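Local coordinates for putative sugar ABC transporter (Yersinia enterocolitica subsp. enterocolitica 8081, PDB 5ULB), which probably serves as the periplasmic binding protein of a methylthioribose ABC transporter and binds both anomers of 5-Se-methyl-5-seleno-D-ribofuranose, at residues G45-F50 and T330-N335; Q122-L127 and E157-A162; K147-G152 and W210-A215; V273-A278 and F323-F328; A291-A296 and K312-W317. All blocks are in the same frame, centred on the assembly; numbering follows the deposited sequence. Where two conformers were deposited one is given.

How the contacts relate
The five contacts run from one end of the two-lobed molecule to the sugar pocket. Contacts 1 and 4, centres 11 Å apart, touch each other and share helix 327-335, so the C-terminal helix is packed against both helix 32-48 and helix 262-278. Contacts 2 and 3, also 11 Å apart, touch beside the bound sugar; their segments alternate along the chain, and helix 154-169 follows strand 143-148. Contact 5 stands apart from both pairs, its centre about 20 Å from that of contact 2 and 29 Å from that of contact 4. Contact 1 encloses the other four along the chain, bringing the C-terminal helix back to the lobe that the chain builds first.

Contact 1: G45-F50 and T330-N335; sequences GKKLGF and TLAAKN
Lys-47 and Leu-48 meet Leu-331 and Ala-332 where the C-terminal end of helix 32-48, closed by a Schellman motif, packs on the last turns of helix 327-335. The backbones come close because small residues lie between them. The carbonyl O of Lys-47 accepts a CA-H...O contact from Ala-332 CA at 3.2 Å, with an angle of 146° at the hydrogen, an approach that the short alanine side chain permits.

Apolar contacts flank this point. Lys-47 lays the aliphatic part of its extended chain alongside the alanine methyl, CG to Ala-332 CB 3.8 Å; chi1 of 179° keeps CG beside the carbonyl carbon, on the side where Lys-47 O already meets Ala-332. Leu-48 and Leu-331 cross at about a right angle, and Leu-48 CD2 comes within 4.1 Å of Leu-331 CB. Both leucines are buried, as suits branched apolar groups at a helix interface, and Leu-48 also reaches Leu-270 and Ala-274 of helix 262-278.

The turn that ends the first helix depends on Gly-49, whose positive phi of 81° is easy for glycine; the motif is closed by Phe-50 N bonding to Gly-45 O at 2.9 Å. Lacking a side chain, Gly-49 lets the amide of Asn-335 settle over it, with Asn-335 CG 3.5 Å from Gly-49 CA.

Polar links complete the contact. Asn-335 ND2 turns back on its own helix and bonds to Leu-331 O at 2.8 Å. A water bridges the segments, donating to Gly-49 O at 2.7 Å and to Asn-335 OD1 at 3.2 Å.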
# COMPACT_ATOMS: atom_id res chain seq x y z
N GLY A 45 15.03 2.39 8.54
CA GLY A 45 16.39 2.05 8.41
C GLY A 45 17.40 3.03 8.96
O GLY A 45 18.37 2.65 9.63
N LYS A 46 17.12 4.32 8.75
CA LYS A 46 17.96 5.35 9.32
C LYS A 46 18.00 5.27 10.84
O LYS A 46 19.07 5.38 11.43
CB LYS A 46 17.44 6.72 8.89
CG LYS A 46 18.26 7.93 9.31
CD LYS A 46 17.79 9.24 8.77
CE LYS A 46 18.62 10.35 9.36
NZ LYS A 46 17.61 11.42 9.66
N LYS A 47 16.83 4.98 11.46
CA LYS A 47 16.77 4.83 12.93
C LYS A 47 17.74 3.75 13.41
O LYS A 47 18.37 3.86 14.45
CB LYS A 47 15.33 4.55 13.35
CG LYS A 47 15.10 4.36 14.79
CD LYS A 47 13.70 3.82 15.16
CE LYS A 47 13.61 3.61 16.71
NZ LYS A 47 12.34 2.94 17.12
N LEU A 48 17.80 2.68 12.60
CA LEU A 48 18.60 1.49 13.00
C LEU A 48 20.03 1.55 12.53
O LEU A 48 20.83 0.71 12.80
CB LEU A 48 18.00 0.24 12.51
CG LEU A 48 16.58 -0.06 13.03
CD1 LEU A 48 16.16 -1.49 12.66
CD2 LEU A 48 16.52 0.00 14.55
N GLY A 49 20.39 2.61 11.82
CA GLY A 49 21.76 2.78 11.26
C GLY A 49 22.03 2.06 9.98
O GLY A 49 23.20 1.92 9.62
N PHE A 50 21.00 1.60 9.30
CA PHE A 50 21.13 0.85 8.06
C PHE A 50 21.20 1.76 6.86
O PHE A 50 20.60 2.85 6.86
CB PHE A 50 19.96 -0.08 7.87
CG PHE A 50 19.80 -1.22 8.86
CD1 PHE A 50 20.63 -1.45 9.90
CD2 PHE A 50 18.72 -2.06 8.70
CE1 PHE A 50 20.40 -2.55 10.78
CE2 PHE A 50 18.47 -3.10 9.54
CZ PHE A 50 19.29 -3.38 10.58
N THR A 330 18.42 0.71 21.33
CA THR A 330 19.87 0.78 21.50
C THR A 330 20.50 1.28 20.22
O THR A 330 21.43 2.07 20.25
CB THR A 330 20.39 -0.63 21.92
OG1 THR A 330 19.55 -1.07 23.00
CG2 THR A 330 21.79 -0.54 22.34
N LEU A 331 20.12 0.67 19.11
CA LEU A 331 20.61 1.08 17.77
C LEU A 331 20.29 2.49 17.48
O LEU A 331 21.17 3.21 16.95
CB LEU A 331 20.08 0.24 16.62
CG LEU A 331 20.81 -1.00 16.48
CD1 LEU A 331 20.10 -1.87 15.44
CD2 LEU A 331 22.21 -0.79 16.01
N ALA A 332 19.12 2.98 17.85
CA ALA A 332 18.79 4.33 17.55
C ALA A 332 19.71 5.30 18.30
O ALA A 332 20.21 6.26 17.71
CB ALA A 332 17.34 4.62 17.85
N ALA A 333 20.07 4.96 19.56
CA ALA A 333 20.99 5.76 20.32
C ALA A 333 22.37 5.71 19.71
O ALA A 333 23.06 6.75 19.75
CB ALA A 333 20.99 5.26 21.78
N LYS A 334 22.83 4.55 19.24
CA LYS A 334 24.13 4.30 18.74
C LYS A 334 24.31 5.02 17.40
O LYS A 334 25.47 5.25 17.01
CB LYS A 334 24.49 2.82 18.70
CG LYS A 334 25.68 2.51 17.89
CD LYS A 334 26.17 1.11 17.96
CE LYS A 334 27.48 1.05 17.18
NZ LYS A 334 27.76 -0.34 16.78
N ASN A 335 23.20 5.52 16.82
CA ASN A 335 23.15 6.28 15.58
C ASN A 335 22.55 7.66 15.79
O ASN A 335 23.19 8.54 15.49
CB ASN A 335 22.44 5.42 14.44
CG ASN A 335 23.25 4.16 14.13
OD1 ASN A 335 24.26 4.24 13.42
ND2 ASN A 335 22.83 2.98 14.65
O HOH W 1 25.43 2.42 11.13

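Contact 2: Q122-L127 and E157-A162; sequences QDDASL and ERRQAA
Asp-124, at the start of helix 124-138, is gripped by two successive arginines of helix 154-169, one for each carboxylate oxygen. Arg-158 comes side-on with NE and NH2 both on OD2; its NE lies 2.6 Å from Asp-124 OD2, and the guanidinium is nearly coplanar with the carboxylate, 17° apart. Arg-159 likewise gives NE and NH2 to the other oxygen, its NE 2.9 Å from Asp-124 OD1, but its plane is turned 54° from the carboxylate. Four bonds thus fix this buried acid, and the two positive groups would be expected to favour its ionised form.

Arg-159 runs extended from CG to NE, carrying its guanidinium past Leu-127 CD1. The amide nitrogen of Gln-122 stands at the guanidinium edge; it bonds to sugar O2, while Arg-159 NH1 bonds to O3. Arg-158 NH2 has a second carboxylate partner, Asp-107.

The outer side is looser: the methyl of Ala-162 rests on solvent-exposed Ala-125, its CB 3.9 Å from Ala-125 CA, small residues suiting close helices. Asp-124, backed by Arg-158, is a second-shell residue that positions the first-shell Arg-159, an arrangement consistent with the polar sugar sites of periplasmic binding proteins.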
# COMPACT_ATOMS: atom_id res chain seq x y z
N GLN A 122 -1.90 -6.44 3.30
CA GLN A 122 -3.04 -5.89 4.01
C GLN A 122 -4.15 -6.92 3.97
O GLN A 122 -4.09 -7.90 3.27
CB GLN A 122 -3.48 -4.54 3.37
CG GLN A 122 -2.36 -3.47 3.36
CD GLN A 122 -2.53 -2.36 2.39
OE1 GLN A 122 -2.67 -1.16 2.81
NE2 GLN A 122 -2.56 -2.68 1.15
N ASP A 123 -5.21 -6.67 4.75
CA ASP A 123 -6.42 -7.53 4.71
C ASP A 123 -7.27 -7.03 3.59
O ASP A 123 -8.17 -6.21 3.77
CB ASP A 123 -7.14 -7.44 6.09
CG ASP A 123 -8.33 -8.35 6.16
OD1 ASP A 123 -8.77 -8.92 5.11
OD2 ASP A 123 -8.83 -8.53 7.29
N ASP A 124 -6.94 -7.48 2.38
CA ASP A 124 -7.60 -6.96 1.18
C ASP A 124 -9.09 -7.23 1.17
O ASP A 124 -9.85 -6.40 0.64
CB ASP A 124 -6.87 -7.52 -0.05
CG ASP A 124 -5.52 -6.91 -0.23
OD1 ASP A 124 -5.42 -5.67 -0.26
OD2 ASP A 124 -4.54 -7.71 -0.27
N ALA A 125 -9.52 -8.36 1.70
CA ALA A 125 -11.00 -8.62 1.80
C ALA A 125 -11.66 -7.58 2.69
O ALA A 125 -12.69 -7.08 2.33
CB ALA A 125 -11.24 -10.05 2.32
N SER A 126 -11.06 -7.29 3.82
CA SER A 126 -11.63 -6.24 4.73
C SER A 126 -11.55 -4.81 4.08
O SER A 126 -12.52 -4.05 4.18
CB SER A 126 -10.90 -6.25 6.04
OG SER A 126 -11.48 -5.28 6.89
N LEU A 127 -10.46 -4.51 3.42
CA LEU A 127 -10.37 -3.20 2.71
C LEU A 127 -11.56 -3.08 1.77
O LEU A 127 -12.14 -1.97 1.63
CB LEU A 127 -9.07 -3.06 1.92
CG LEU A 127 -7.81 -2.95 2.72
CD1 LEU A 127 -6.57 -2.99 1.82
CD2 LEU A 127 -7.75 -1.71 3.58
N GLU A 157 -5.98 -8.80 -7.13
CA GLU A 157 -6.75 -10.01 -7.33
C GLU A 157 -7.56 -10.35 -6.05
O GLU A 157 -8.72 -10.79 -6.16
CB GLU A 157 -5.86 -11.13 -7.85
CG GLU A 157 -5.37 -10.87 -9.35
CD GLU A 157 -6.48 -10.75 -10.55
OE1 GLU A 157 -5.99 -10.23 -11.69
OE2 GLU A 157 -7.83 -11.13 -10.40
N ARG A 158 -7.00 -10.10 -4.86
CA ARG A 158 -7.79 -10.34 -3.66
C ARG A 158 -8.95 -9.37 -3.50
O ARG A 158 -10.05 -9.75 -3.07
CB ARG A 158 -6.89 -10.26 -2.47
CG ARG A 158 -5.84 -11.44 -2.33
CD ARG A 158 -5.06 -11.27 -1.03
NE ARG A 158 -4.18 -10.21 -0.94
CZ ARG A 158 -2.83 -10.19 -1.27
NH1 ARG A 158 -2.23 -11.36 -1.71
NH2 ARG A 158 -2.06 -8.91 -1.22
N ARG A 159 -8.75 -8.11 -3.85
CA ARG A 159 -9.86 -7.12 -3.82
C ARG A 159 -10.93 -7.50 -4.80
O ARG A 159 -12.13 -7.41 -4.48
CB ARG A 159 -9.34 -5.75 -4.08
CG ARG A 159 -8.45 -5.26 -2.94
CD ARG A 159 -7.58 -4.05 -3.21
NE ARG A 159 -6.61 -3.87 -2.17
CZ ARG A 159 -5.63 -2.99 -2.19
NH1 ARG A 159 -5.58 -2.00 -3.08
NH2 ARG A 159 -4.67 -3.08 -1.31
N GLN A 160 -10.56 -7.94 -6.01
CA GLN A 160 -11.55 -8.32 -7.00
C GLN A 160 -12.37 -9.54 -6.50
O GLN A 160 -13.58 -9.54 -6.71
CB GLN A 160 -10.81 -8.73 -8.32
CG GLN A 160 -11.71 -9.24 -9.44
CD GLN A 160 -12.65 -8.16 -9.96
OE1 GLN A 160 -12.42 -6.95 -9.81
NE2 GLN A 160 -13.62 -8.60 -10.74
N ALA A 161 -11.75 -10.50 -5.85
CA ALA A 161 -12.50 -11.69 -5.36
C ALA A 161 -13.53 -11.23 -4.30
O ALA A 161 -14.69 -11.68 -4.33
CB ALA A 161 -11.59 -12.76 -4.81
N ALA A 162 -13.07 -10.37 -3.40
CA ALA A 162 -13.99 -9.90 -2.36
C ALA A 162 -15.14 -9.08 -2.96
O ALA A 162 -16.32 -9.15 -2.51
CB ALA A 162 -13.24 -9.12 -1.30

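Contact 3: K147-G152 and W210-A215; sequences KLWVAG and WGTWDA
Neighbouring parallel strands of the central sheet, 143-148 and 208-211, join here at their C-terminal ends, where Leu-148, paired with Gly-211, bonds to the residues before and after that glycine. Leu-148 N donates to Trp-210 O at 2.9 Å in a nearly straight bond (171°), and Thr-212 N returns one to Leu-148 O at 3.0 Å. The same carbonyl takes a second bond from Thr-212 OG1, 2.7 Å from Leu-148 O, in the carbonyl plane and on a lone pair. A chi1 of 65° turns this short hydroxyl side chain to the adjacent strand, where its own strand gives way to loop.

On the sheet face shared by Lys-147 and Trp-210, the side chains run side by side, and Lys-147 CD meets the indole edge 3.9 Å from Trp-210 CZ3. The lysine then bends, bringing NZ over the rim of one face of Trp-149; this amine bonds to Ser-178 and Gln-160. On the other sheet face Leu-148 CD1 lies 4.0 Å from Gly-211 CA, the glycine letting leucine sit close.

Val-150, Thr-212 and Trp-213 touch the sugar, so this is a ligand site on loops at the C-terminal ends of parallel strands, as in other periplasmic binding proteins.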
# COMPACT_ATOMS: atom_id res chain seq x y z
N LYS A 147 -15.74 0.74 -11.57
CA LYS A 147 -14.66 0.20 -10.75
C LYS A 147 -13.33 0.72 -11.37
O LYS A 147 -13.13 0.68 -12.55
CB LYS A 147 -14.71 -1.35 -10.80
CG LYS A 147 -13.52 -2.02 -10.09
CD LYS A 147 -13.77 -3.47 -9.86
CE LYS A 147 -13.93 -4.36 -11.01
NZ LYS A 147 -12.77 -4.66 -11.70
N LEU A 148 -12.47 1.17 -10.44
CA LEU A 148 -11.06 1.54 -10.85
C LEU A 148 -10.17 0.46 -10.27
O LEU A 148 -10.10 0.25 -9.06
CB LEU A 148 -10.66 2.89 -10.30
CG LEU A 148 -11.73 4.01 -10.38
CD1 LEU A 148 -11.28 5.28 -9.67
CD2 LEU A 148 -12.11 4.31 -11.82
N TRP A 149 -9.48 -0.28 -11.17
CA TRP A 149 -8.85 -1.52 -10.80
C TRP A 149 -7.85 -1.93 -11.94
O TRP A 149 -8.10 -1.54 -13.09
CB TRP A 149 -9.93 -2.62 -10.69
CG TRP A 149 -9.52 -3.99 -10.29
CD1 TRP A 149 -9.20 -4.44 -9.04
CD2 TRP A 149 -9.24 -5.10 -11.18
NE1 TRP A 149 -8.81 -5.72 -9.14
CE2 TRP A 149 -8.84 -6.21 -10.41
CE3 TRP A 149 -9.41 -5.27 -12.56
CZ2 TRP A 149 -8.59 -7.43 -10.95
CZ3 TRP A 149 -9.13 -6.47 -13.11
CH2 TRP A 149 -8.73 -7.52 -12.30
N VAL A 150 -6.83 -2.61 -11.60
CA VAL A 150 -5.85 -3.20 -12.59
C VAL A 150 -5.59 -4.64 -12.25
O VAL A 150 -5.32 -4.97 -11.10
CB VAL A 150 -4.60 -2.33 -12.69
CG1 VAL A 150 -3.83 -2.23 -11.39
CG2 VAL A 150 -3.69 -2.80 -13.80
N ALA A 151 -5.56 -5.49 -13.28
CA ALA A 151 -5.31 -6.92 -13.06
C ALA A 151 -3.87 -7.20 -12.72
O ALA A 151 -2.95 -6.48 -13.06
CB ALA A 151 -5.68 -7.68 -14.29
N GLY A 152 -3.67 -8.36 -12.07
CA GLY A 152 -2.39 -8.99 -12.04
C GLY A 152 -1.51 -8.79 -10.86
O GLY A 152 -0.37 -9.38 -10.86
N TRP A 210 -15.98 3.01 -7.26
CA TRP A 210 -15.12 2.33 -6.26
C TRP A 210 -13.71 2.31 -6.77
O TRP A 210 -13.42 1.68 -7.79
CB TRP A 210 -15.61 0.93 -6.02
CG TRP A 210 -14.83 0.13 -5.01
CD1 TRP A 210 -14.44 0.58 -3.77
CD2 TRP A 210 -14.25 -1.15 -5.18
NE1 TRP A 210 -13.72 -0.39 -3.14
CE2 TRP A 210 -13.60 -1.45 -3.99
CE3 TRP A 210 -14.26 -2.11 -6.18
CZ2 TRP A 210 -12.92 -2.67 -3.77
CZ3 TRP A 210 -13.64 -3.26 -5.98
CH2 TRP A 210 -12.96 -3.54 -4.78
N GLY A 211 -12.83 3.03 -6.01
CA GLY A 211 -11.43 3.06 -6.40
C GLY A 211 -10.61 2.14 -5.50
O GLY A 211 -10.52 2.32 -4.29
N THR A 212 -9.91 1.16 -6.18
CA THR A 212 -9.17 0.15 -5.43
C THR A 212 -7.77 0.54 -5.06
O THR A 212 -7.12 -0.14 -4.33
CB THR A 212 -9.14 -1.15 -6.20
OG1 THR A 212 -8.40 -1.00 -7.42
CG2 THR A 212 -10.52 -1.69 -6.47
N TRP A 213 -7.37 1.75 -5.49
CA TRP A 213 -6.07 2.33 -5.18
C TRP A 213 -6.25 3.84 -5.24
O TRP A 213 -6.87 4.32 -6.17
CB TRP A 213 -5.03 1.93 -6.24
CG TRP A 213 -3.65 2.50 -6.24
CD1 TRP A 213 -2.90 3.02 -5.26
CD2 TRP A 213 -2.77 2.36 -7.39
NE1 TRP A 213 -1.58 3.29 -5.74
CE2 TRP A 213 -1.50 2.87 -7.03
CE3 TRP A 213 -3.00 1.98 -8.71
CZ2 TRP A 213 -0.46 2.88 -7.98
CZ3 TRP A 213 -1.93 1.96 -9.61
CH2 TRP A 213 -0.69 2.45 -9.20
N ASP A 214 -5.75 4.56 -4.28
CA ASP A 214 -6.05 5.99 -4.25
C ASP A 214 -5.39 6.77 -5.40
O ASP A 214 -5.86 7.87 -5.71
CB ASP A 214 -5.76 6.69 -2.93
CG ASP A 214 -4.31 6.72 -2.46
OD1 ASP A 214 -3.51 5.99 -3.04
OD2 ASP A 214 -4.09 7.54 -1.49
N ALA A 215 -4.37 6.18 -6.08
CA ALA A 215 -3.90 6.82 -7.31
C ALA A 215 -4.98 6.90 -8.33
O ALA A 215 -5.09 7.91 -9.07
CB ALA A 215 -2.68 6.05 -7.85

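Contact 4: V273-A278 and F323-F328; sequences VAKKIA and FNSPWF
The indole of Trp-327 presents its edge to helix 262-278, with the Ala-274 carbonyl O near the ring plane, 3.8 Å from Trp-327 CH2. The Ala-278 methyl approaches the same ring obliquely, CB to Trp-327 CZ2 3.6 Å. One indole face carries Ser-325 CB and Phe-328 CD1, both offset toward the rim. Phe-328 in turn has Ser-325 N over one face and Trp-327 CZ3 at its edge, while Ala-274 CB comes in obliquely, 4.1 Å from Phe-328 CE1. The two alanines, one helical turn apart, are small enough for these large rings to reach the helix.

This is where the C-terminal helix 327-335 begins, beside the last turn of helix 262-278 in the same lobe of the binding-protein fold. A chi1 of 48° places the Trp-327 ring between its backbone N and carbonyl carbon, from where NE1 bonds to Glu-280.

Lys-275 crosses Phe-323 at about a right angle, its CD 3.9 Å from Phe-323 CB. Its flexible chain, apolar along its length and charged at the end, bends at chi3 and chi4 toward a salt bridge with Glu-280, which also accepts from Ser-325 OG. A water receives a bond from Lys-275 NZ at 2.9 Å and donates one to Ser-325 OG at 3.2 Å.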
# COMPACT_ATOMS: atom_id res chain seq x y z
N VAL A 273 13.17 -7.53 8.40
CA VAL A 273 14.52 -7.82 7.90
C VAL A 273 15.58 -7.63 8.93
O VAL A 273 16.51 -8.43 9.03
CB VAL A 273 14.76 -7.00 6.63
CG1 VAL A 273 16.20 -7.09 6.19
CG2 VAL A 273 13.90 -7.47 5.53
N ALA A 274 15.47 -6.59 9.79
CA ALA A 274 16.38 -6.43 10.86
C ALA A 274 16.45 -7.64 11.81
O ALA A 274 17.51 -8.09 12.19
CB ALA A 274 16.06 -5.18 11.63
N LYS A 275 15.27 -8.13 12.19
CA LYS A 275 15.22 -9.33 13.06
C LYS A 275 15.84 -10.51 12.34
O LYS A 275 16.51 -11.32 13.03
CB LYS A 275 13.77 -9.59 13.44
CG LYS A 275 13.20 -8.61 14.43
CD LYS A 275 11.74 -8.89 14.80
CE LYS A 275 11.52 -10.21 15.51
NZ LYS A 275 11.96 -10.18 16.84
N LYS A 276 15.54 -10.72 11.06
CA LYS A 276 16.14 -11.84 10.36
C LYS A 276 17.66 -11.74 10.35
O LYS A 276 18.36 -12.74 10.62
CB LYS A 276 15.64 -11.89 8.92
CG LYS A 276 14.12 -12.26 8.83
CD LYS A 276 13.54 -11.96 7.48
CE LYS A 276 12.00 -12.09 7.41
NZ LYS A 276 11.58 -13.47 7.74
N ILE A 277 18.22 -10.53 10.10
CA ILE A 277 19.69 -10.39 10.10
C ILE A 277 20.22 -10.72 11.48
O ILE A 277 21.26 -11.32 11.62
CB ILE A 277 20.03 -8.96 9.66
CG1 ILE A 277 19.73 -8.81 8.15
CG2 ILE A 277 21.52 -8.70 9.81
CD1 ILE A 277 19.73 -7.37 7.62
N ALA A 278 19.49 -10.29 12.54
CA ALA A 278 19.90 -10.55 13.91
C ALA A 278 19.77 -11.99 14.35
O ALA A 278 20.26 -12.34 15.44
CB ALA A 278 19.09 -9.69 14.82
N PHE A 323 6.98 -6.46 16.10
CA PHE A 323 8.36 -6.59 15.68
C PHE A 323 9.34 -5.51 16.14
O PHE A 323 10.44 -5.43 15.62
CB PHE A 323 8.51 -6.87 14.14
CG PHE A 323 7.45 -7.80 13.62
CD1 PHE A 323 7.49 -9.11 14.04
CD2 PHE A 323 6.45 -7.41 12.78
CE1 PHE A 323 6.53 -10.03 13.65
CE2 PHE A 323 5.48 -8.30 12.36
CZ PHE A 323 5.49 -9.62 12.82
N ASN A 324 8.93 -4.79 17.18
CA ASN A 324 9.76 -3.73 17.75
C ASN A 324 10.68 -4.30 18.82
O ASN A 324 10.41 -4.22 19.98
CB ASN A 324 8.90 -2.61 18.30
CG ASN A 324 9.49 -1.31 18.10
OD1 ASN A 324 9.45 -0.50 18.99
ND2 ASN A 324 10.05 -1.08 16.95
N SER A 325 11.82 -4.89 18.45
CA SER A 325 12.71 -5.44 19.39
C SER A 325 13.32 -4.36 20.31
O SER A 325 13.53 -3.21 19.89
CB SER A 325 13.85 -6.12 18.60
OG SER A 325 13.40 -7.22 17.88
N PRO A 326 13.61 -4.75 21.56
CA PRO A 326 14.12 -3.75 22.47
C PRO A 326 15.46 -3.15 22.10
O PRO A 326 15.76 -2.01 22.41
CB PRO A 326 14.27 -4.48 23.78
CG PRO A 326 13.77 -5.85 23.57
CD PRO A 326 13.29 -6.02 22.24
N TRP A 327 16.28 -3.89 21.37
CA TRP A 327 17.59 -3.38 20.91
C TRP A 327 17.42 -2.38 19.78
O TRP A 327 18.41 -1.77 19.37
CB TRP A 327 18.57 -4.52 20.52
CG TRP A 327 18.04 -5.54 19.66
CD1 TRP A 327 17.45 -6.71 20.08
CD2 TRP A 327 17.97 -5.59 18.23
NE1 TRP A 327 16.96 -7.46 19.04
CE2 TRP A 327 17.31 -6.82 17.88
CE3 TRP A 327 18.41 -4.74 17.22
CZ2 TRP A 327 17.13 -7.23 16.60
CZ3 TRP A 327 18.23 -5.13 15.87
CH2 TRP A 327 17.61 -6.38 15.57
N PHE A 328 16.23 -2.18 19.19
CA PHE A 328 16.06 -1.07 18.22
C PHE A 328 16.36 0.24 18.90
O PHE A 328 16.95 1.11 18.25
CB PHE A 328 14.67 -1.08 17.62
CG PHE A 328 14.35 -2.23 16.66
CD1 PHE A 328 15.29 -3.17 16.21
CD2 PHE A 328 13.06 -2.33 16.15
CE1 PHE A 328 14.87 -4.16 15.39
CE2 PHE A 328 12.68 -3.35 15.30
CZ PHE A 328 13.60 -4.28 14.93
O HOH W 2 10.31 -8.16 18.14

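Contact 5: A291-A296 and K312-W317; sequences ASIPQA and KIIPGW
Ala-291 and Ile-293, on the same side of strand 285-294, pack against Ile-314 and Trp-317 of the loop that leads toward the C-terminal helix. No hydrogen bond joins the two segments; the contact is apolar throughout.

Among the aliphatic contacts, Ile-293 and Ile-314 cross at about a right angle, and the closest approach is from Ile-293 CG1 to Ile-314 CD1, 3.8 Å. In Ile-314, chi1 of -56° sets CG1 beside the backbone N and CG2 beside the carbonyl carbon. The two branches divide the work, CD1 going to Ile-293 and Ile-314 CG2 to Ala-291 CB, 4.2 Å away. Beta-branched isoleucine suits both the strand and this extended loop position.

Around the indole, Ala-291 CB stands at the edge of the six-membered ring, near its plane, 4.0 Å from Trp-317 CE3. Ile-293 CD1 comes to the ring obliquely, 4.3 Å from Trp-317 CH2.

Backbone bonding shapes the loop. Ile-314 to Trp-317 is a type II beta turn, closed by Trp-317 N to Ile-314 O at 3.0 Å. Pro-315 and Gly-316 fill its middle positions, proline with its restricted phi and glycine at a positive phi of 79°; the turn brings Ile-314 and Trp-317 to the same patch of strand.

The loop thus folds back over a strand of the central sheet, joining the C-terminal tail to it. That strand is paired with its antiparallel neighbour 254-259 by backbone bonds of Ala-291 with Ala-259 and Ile-293 with Ser-257, and helix 295-299 follows it directly, setting Leu-298 against Ile-293 and Leu-297 against Ile-314.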
# COMPACT_ATOMS: atom_id res chain seq x y z
N ALA A 291 -7.97 1.07 8.98
CA ALA A 291 -8.98 1.89 9.55
C ALA A 291 -9.83 2.49 8.46
O ALA A 291 -9.36 2.75 7.35
CB ALA A 291 -8.35 3.02 10.39
N SER A 292 -11.11 2.71 8.78
CA SER A 292 -12.01 3.31 7.85
C SER A 292 -12.14 4.81 8.22
O SER A 292 -12.58 5.13 9.33
CB SER A 292 -13.38 2.66 7.91
OG SER A 292 -13.19 1.25 7.62
N ILE A 293 -11.83 5.65 7.24
CA ILE A 293 -11.70 7.08 7.45
C ILE A 293 -12.86 7.78 6.73
O ILE A 293 -12.88 7.85 5.53
CB ILE A 293 -10.36 7.65 6.91
CG1 ILE A 293 -9.18 6.87 7.47
CG2 ILE A 293 -10.22 9.17 7.17
CD1 ILE A 293 -7.88 7.10 6.76
N PRO A 294 -13.84 8.25 7.46
CA PRO A 294 -15.05 8.94 6.82
C PRO A 294 -14.78 10.42 6.53
O PRO A 294 -14.17 11.11 7.33
CB PRO A 294 -16.18 8.79 7.83
CG PRO A 294 -15.42 8.74 9.15
CD PRO A 294 -14.04 8.15 8.94
N GLN A 295 -15.30 10.89 5.42
CA GLN A 295 -15.18 12.28 5.03
C GLN A 295 -15.61 13.23 6.10
O GLN A 295 -14.98 14.25 6.35
CB GLN A 295 -16.01 12.51 3.78
CG GLN A 295 -16.06 13.92 3.26
CD GLN A 295 -16.81 14.06 1.99
OE1 GLN A 295 -17.89 13.47 1.84
NE2 GLN A 295 -16.28 14.88 1.04
N ALA A 296 -16.70 12.91 6.80
CA ALA A 296 -17.24 13.90 7.78
C ALA A 296 -16.20 14.19 8.89
O ALA A 296 -16.16 15.33 9.41
CB ALA A 296 -18.49 13.44 8.36
N LYS A 312 -4.23 11.84 15.86
CA LYS A 312 -4.88 12.63 16.81
C LYS A 312 -6.31 12.50 16.76
O LYS A 312 -6.93 12.83 17.77
CB LYS A 312 -4.55 14.15 16.67
CG LYS A 312 -3.03 14.38 16.61
CD LYS A 312 -2.66 15.63 17.40
CE LYS A 312 -1.16 15.85 17.47
NZ LYS A 312 -0.72 16.64 16.29
N ILE A 313 -6.87 11.98 15.69
CA ILE A 313 -8.33 11.85 15.55
C ILE A 313 -8.82 10.46 15.26
O ILE A 313 -10.00 10.24 15.17
CB ILE A 313 -8.89 12.90 14.47
CG1 ILE A 313 -8.23 12.70 13.10
CG2 ILE A 313 -8.76 14.31 15.01
CD1 ILE A 313 -8.81 13.60 12.03
N ILE A 314 -7.90 9.53 15.05
CA ILE A 314 -8.17 8.12 14.85
C ILE A 314 -7.26 7.37 15.81
O ILE A 314 -6.06 7.17 15.59
CB ILE A 314 -7.93 7.66 13.40
CG1 ILE A 314 -8.71 8.48 12.45
CG2 ILE A 314 -8.01 6.12 13.25
CD1 ILE A 314 -8.46 8.10 11.03
N PRO A 315 -7.81 6.96 16.96
CA PRO A 315 -7.01 6.27 17.98
C PRO A 315 -6.27 5.12 17.38
O PRO A 315 -6.92 4.29 16.73
CB PRO A 315 -8.05 5.71 18.91
CG PRO A 315 -9.12 6.79 18.92
CD PRO A 315 -9.21 7.24 17.45
N GLY A 316 -4.93 5.13 17.59
CA GLY A 316 -4.05 4.15 17.19
C GLY A 316 -3.59 4.11 15.72
O GLY A 316 -2.75 3.25 15.33
N TRP A 317 -3.97 5.11 14.95
CA TRP A 317 -3.60 5.17 13.55
C TRP A 317 -2.07 5.16 13.39
O TRP A 317 -1.29 5.90 14.01
CB TRP A 317 -4.13 6.43 12.91
CG TRP A 317 -3.53 6.63 11.58
CD1 TRP A 317 -2.47 7.50 11.27
CD2 TRP A 317 -3.93 6.00 10.41
NE1 TRP A 317 -2.26 7.40 9.95
CE2 TRP A 317 -3.10 6.47 9.38
CE3 TRP A 317 -4.93 5.04 10.07
CZ2 TRP A 317 -3.28 6.04 8.06
CZ3 TRP A 317 -5.02 4.61 8.83
CH2 TRP A 317 -4.20 5.12 7.84